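Local coordinates for protein C-glycoside 3-oxidase (Microbacterium trichothecenolyticum, PDB 7DVE) that oxidises the C3 hydroxyl of the sugar in C-glycosides such as isoorientin and mangiferin, using bound FAD and passing the electrons to oxygen to give hydrogen peroxide, at residues A[115-120]-A[271-276]. Residues are numbered along the deposited sequence; the frame is centred on the assembly and turned at random.
Sequences AAFSSN and AADALR. With FAD (flavin-adenine dinucleotide), chain C.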
loop_
_atom_site.group_PDB
_atom_site.type_symbol
_atom_site.label_atom_id
_atom_site.label_comp_id
_atom_site.label_asym_id
_atom_site.label_seq_id
_atom_site.Cartn_x
_atom_site.Cartn_y
_atom_site.Cartn_z
ATOM N N ALA A 115 -0.915 -12.907 5.092
ATOM C CA ALA A 115 -0.084 -11.711 5.211
ATOM C C ALA A 115 1.108 -11.827 4.275
ATOM O O ALA A 115 1.830 -12.825 4.312
ATOM C CB ALA A 115 0.402 -11.535 6.657
ATOM N N ALA A 116 1.318 -10.799 3.433
ATOM C CA ALA A 116 2.296 -10.878 2.354
ATOM C C ALA A 116 3.219 -9.662 2.342
ATOM O O ALA A 116 2.977 -8.657 3.012
ATOM C CB ALA A 116 1.608 -11.041 0.994
ATOM N N PHE A 117 4.300 -9.787 1.562
ATOM C CA PHE A 117 5.337 -8.777 1.418
ATOM C C PHE A 117 5.823 -8.774 -0.025
ATOM O O PHE A 117 5.624 -9.746 -0.759
ATOM C CB PHE A 117 6.545 -9.041 2.325
ATOM C CG PHE A 117 6.193 -9.491 3.713
ATOM C CD1 PHE A 117 5.984 -10.839 3.987
ATOM C CD2 PHE A 117 6.109 -8.576 4.746
ATOM C CE1 PHE A 117 5.671 -11.257 5.231
ATOM C CE2 PHE A 117 5.789 -9.000 6.033
ATOM C CZ PHE A 117 5.575 -10.345 6.271
ATOM N N SER A 118 6.499 -7.687 -0.406
ATOM C CA SER A 118 7.283 -7.591 -1.639
ATOM C C SER A 118 8.665 -7.043 -1.302
ATOM O O SER A 118 8.793 -6.133 -0.487
ATOM C CB SER A 118 6.633 -6.664 -2.696
ATOM O OG SER A 118 5.454 -7.225 -3.234
ATOM N N SER A 119 9.698 -7.574 -1.945
ATOM C CA SER A 119 11.075 -7.132 -1.707
ATOM C C SER A 119 11.684 -6.774 -3.057
ATOM O O SER A 119 12.167 -7.659 -3.774
ATOM C CB SER A 119 11.889 -8.205 -1.002
ATOM O OG SER A 119 11.612 -8.210 0.390
ATOM N N ASN A 120 11.655 -5.484 -3.398
ATOM C CA ASN A 120 12.093 -4.999 -4.709
ATOM C C ASN A 120 12.053 -3.478 -4.711
ATOM O O ASN A 120 11.410 -2.861 -3.858
ATOM C CB ASN A 120 11.220 -5.555 -5.832
ATOM C CG ASN A 120 9.750 -5.200 -5.654
ATOM O OD1 ASN A 120 8.971 -5.988 -5.099
ATOM N ND2 ASN A 120 9.359 -4.001 -6.125
ATOM N N ALA A 271 10.366 3.236 6.155
ATOM C CA ALA A 271 9.162 3.003 5.377
ATOM C C ALA A 271 9.276 1.588 4.819
ATOM O O ALA A 271 9.394 1.365 3.611
ATOM C CB ALA A 271 9.005 4.048 4.273
ATOM N N ALA A 272 9.269 0.617 5.722
ATOM C CA ALA A 272 9.583 -0.760 5.370
ATOM C C ALA A 272 8.346 -1.655 5.316
ATOM O O ALA A 272 8.485 -2.879 5.337
ATOM C CB ALA A 272 10.614 -1.306 6.355
ATOM N N ASP A 273 7.155 -1.056 5.190
ATOM C CA ASP A 273 5.814 -1.654 5.235
ATOM C C ASP A 273 5.420 -1.843 6.691
ATOM O O ASP A 273 6.266 -1.695 7.579
ATOM C CB ASP A 273 5.671 -2.960 4.397
ATOM C CG ASP A 273 6.257 -4.244 5.067
ATOM O OD1 ASP A 273 6.189 -4.469 6.309
ATOM O OD2 ASP A 273 6.798 -5.072 4.290
ATOM N N ALA A 274 4.145 -2.163 6.942
ATOM C CA ALA A 274 3.596 -2.144 8.296
ATOM C C ALA A 274 4.122 -3.252 9.206
ATOM O O ALA A 274 3.854 -3.206 10.419
ATOM C CB ALA A 274 2.071 -2.236 8.248
ATOM N N LEU A 275 4.820 -4.264 8.684
ATOM C CA LEU A 275 5.340 -5.286 9.592
ATOM C C LEU A 275 6.849 -5.293 9.681
ATOM O O LEU A 275 7.380 -5.592 10.753
ATOM C CB LEU A 275 4.860 -6.684 9.193
ATOM C CG LEU A 275 3.360 -6.767 8.940
ATOM C CD1 LEU A 275 3.088 -7.849 7.938
ATOM C CD2 LEU A 275 2.572 -6.966 10.236
ATOM N N ARG A 276 7.552 -4.938 8.600
ATOM C CA ARG A 276 9.006 -4.913 8.662
ATOM C C ARG A 276 9.541 -3.630 9.294
ATOM O O ARG A 276 10.665 -3.643 9.817
ATOM C CB ARG A 276 9.595 -5.125 7.271
ATOM C CG ARG A 276 9.474 -6.554 6.796
ATOM C CD ARG A 276 10.201 -6.769 5.499
ATOM N NE ARG A 276 9.367 -6.344 4.382
ATOM C CZ ARG A 276 9.679 -6.482 3.097
ATOM N NH1 ARG A 276 10.859 -6.938 2.720
ATOM N NH2 ARG A 276 8.772 -6.162 2.171
HETATM P PA FAD C . 5.898 -1.272 0.479
HETATM O O1A FAD C . 5.884 -2.662 0.996
HETATM O O2A FAD C . 5.107 -0.950 -0.731
HETATM O O5B FAD C . 7.472 -0.985 0.272
HETATM C C5B FAD C . 8.365 -1.176 1.372
HETATM C C4B FAD C . 9.744 -1.505 0.861
HETATM O O4B FAD C . 10.584 -1.605 2.049
HETATM C C3B FAD C . 9.778 -2.902 0.210
HETATM O O3B FAD C . 10.374 -2.776 -1.096
HETATM C C2B FAD C . 10.712 -3.661 1.164
HETATM O O2B FAD C . 11.549 -4.587 0.466
HETATM C C1B FAD C . 11.586 -2.558 1.724
HETATM N N9A FAD C . 12.254 -2.997 3.003
HETATM C C8A FAD C . 11.552 -3.528 4.018
HETATM N N7A FAD C . 12.397 -3.811 5.015
HETATM C C5A FAD C . 13.628 -3.467 4.627
HETATM C C6A FAD C . 14.805 -3.533 5.263
HETATM N N6A FAD C . 14.782 -4.039 6.496
HETATM N N1A FAD C . 15.955 -3.113 4.701
HETATM C C2A FAD C . 15.897 -2.594 3.406
HETATM N N3A FAD C . 14.649 -2.521 2.760
HETATM C C4A FAD C . 13.541 -2.958 3.383
HETATM N N1 FAD C . -3.007 -0.462 -2.305
HETATM C C2 FAD C . -3.922 0.544 -2.563
HETATM O O2 FAD C . -3.888 1.545 -1.857
HETATM N N3 FAD C . -4.863 0.398 -3.595
HETATM C C4 FAD C . -4.846 -0.757 -4.407
HETATM O O4 FAD C . -5.664 -0.864 -5.327
HETATM C C4X FAD C . -3.919 -1.758 -4.134
HETATM N N5 FAD C . -3.884 -2.917 -4.837
HETATM C C5X FAD C . -2.871 -3.806 -4.624
HETATM C C6 FAD C . -2.730 -4.948 -5.435
HETATM C C7 FAD C . -1.676 -5.841 -5.279
HETATM C C7M FAD C . -1.545 -7.083 -6.196
HETATM C C8 FAD C . -0.728 -5.605 -4.281
HETATM C C8M FAD C . 0.444 -6.588 -4.094
HETATM C C9 FAD C . -0.862 -4.476 -3.461
HETATM C C9A FAD C . -1.931 -3.575 -3.618
HETATM N N10 FAD C . -2.075 -2.495 -2.818
HETATM C C10 FAD C . -3.011 -1.583 -3.086
HETATM C "C1'" FAD C . -1.201 -2.241 -1.637
HETATM C "C2'" FAD C . -0.036 -1.273 -1.881
HETATM O "O2'" FAD C . 0.890 -1.898 -2.786
HETATM C "C3'" FAD C . 0.641 -0.881 -0.526
HETATM O "O3'" FAD C . -0.312 -0.226 0.323
HETATM C "C4'" FAD C . 1.778 0.120 -0.741
HETATM O "O4'" FAD C . 2.739 -0.436 -1.626
HETATM C "C5'" FAD C . 2.472 0.447 0.609
HETATM O "O5'" FAD C . 3.674 1.211 0.383
HETATM P P FAD C . 4.915 1.258 1.420
HETATM O O1P FAD C . 6.112 1.919 0.831
HETATM O O2P FAD C . 4.346 1.779 2.681
HETATM O O3P FAD C . 5.455 -0.252 1.640
HETATM O O HOH W 1 5.884 -5.392 1.486
#
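R276 reaches across to S118 O and S119 OG, passing the AMP half of FAD. Its CB lies 3.8 Å from FAD N7A, at the adenine. CD also lies against FAD N7A and C8A. The chain then bends at chi3 (-82°), which turns the guanidinium toward S118 and S119. NE bonds D273 OD2 at 2.9 Å in a salt bridge, and NH2 reaches the same oxygen. NH2 also donates to S118 O at 2.7 Å, with the oxygen in the guanidinium plane but the donor well above the carbonyl plane. NH1 donates to S119 OG at 2.8 Å; Y98 and Y393 also bond that hydroxyl. F117 CB covers one guanidinium face and FAD C2B the other.

This is the FAD-binding core of a GMC oxidoreductase. Segment 271-276 links strand 267-270 of the parallel sheet to helix 276-283. D273 caps the turn before that helix: its OD1 takes the amides of L275 and R276, the latter at 2.7 Å. An alanine in place of R276 would probably leave S118 O and D273 OD2 without their guanidinium partner and open a gap between F117 and the ribose.

The F117 ring presents its edge to D273 OD2, 3.6 Å from CD2. L275 CD1 packs 3.5 Å from F117 CE2. One water accepts from S118 N and donates to D273 OD2 and to FAD O1A.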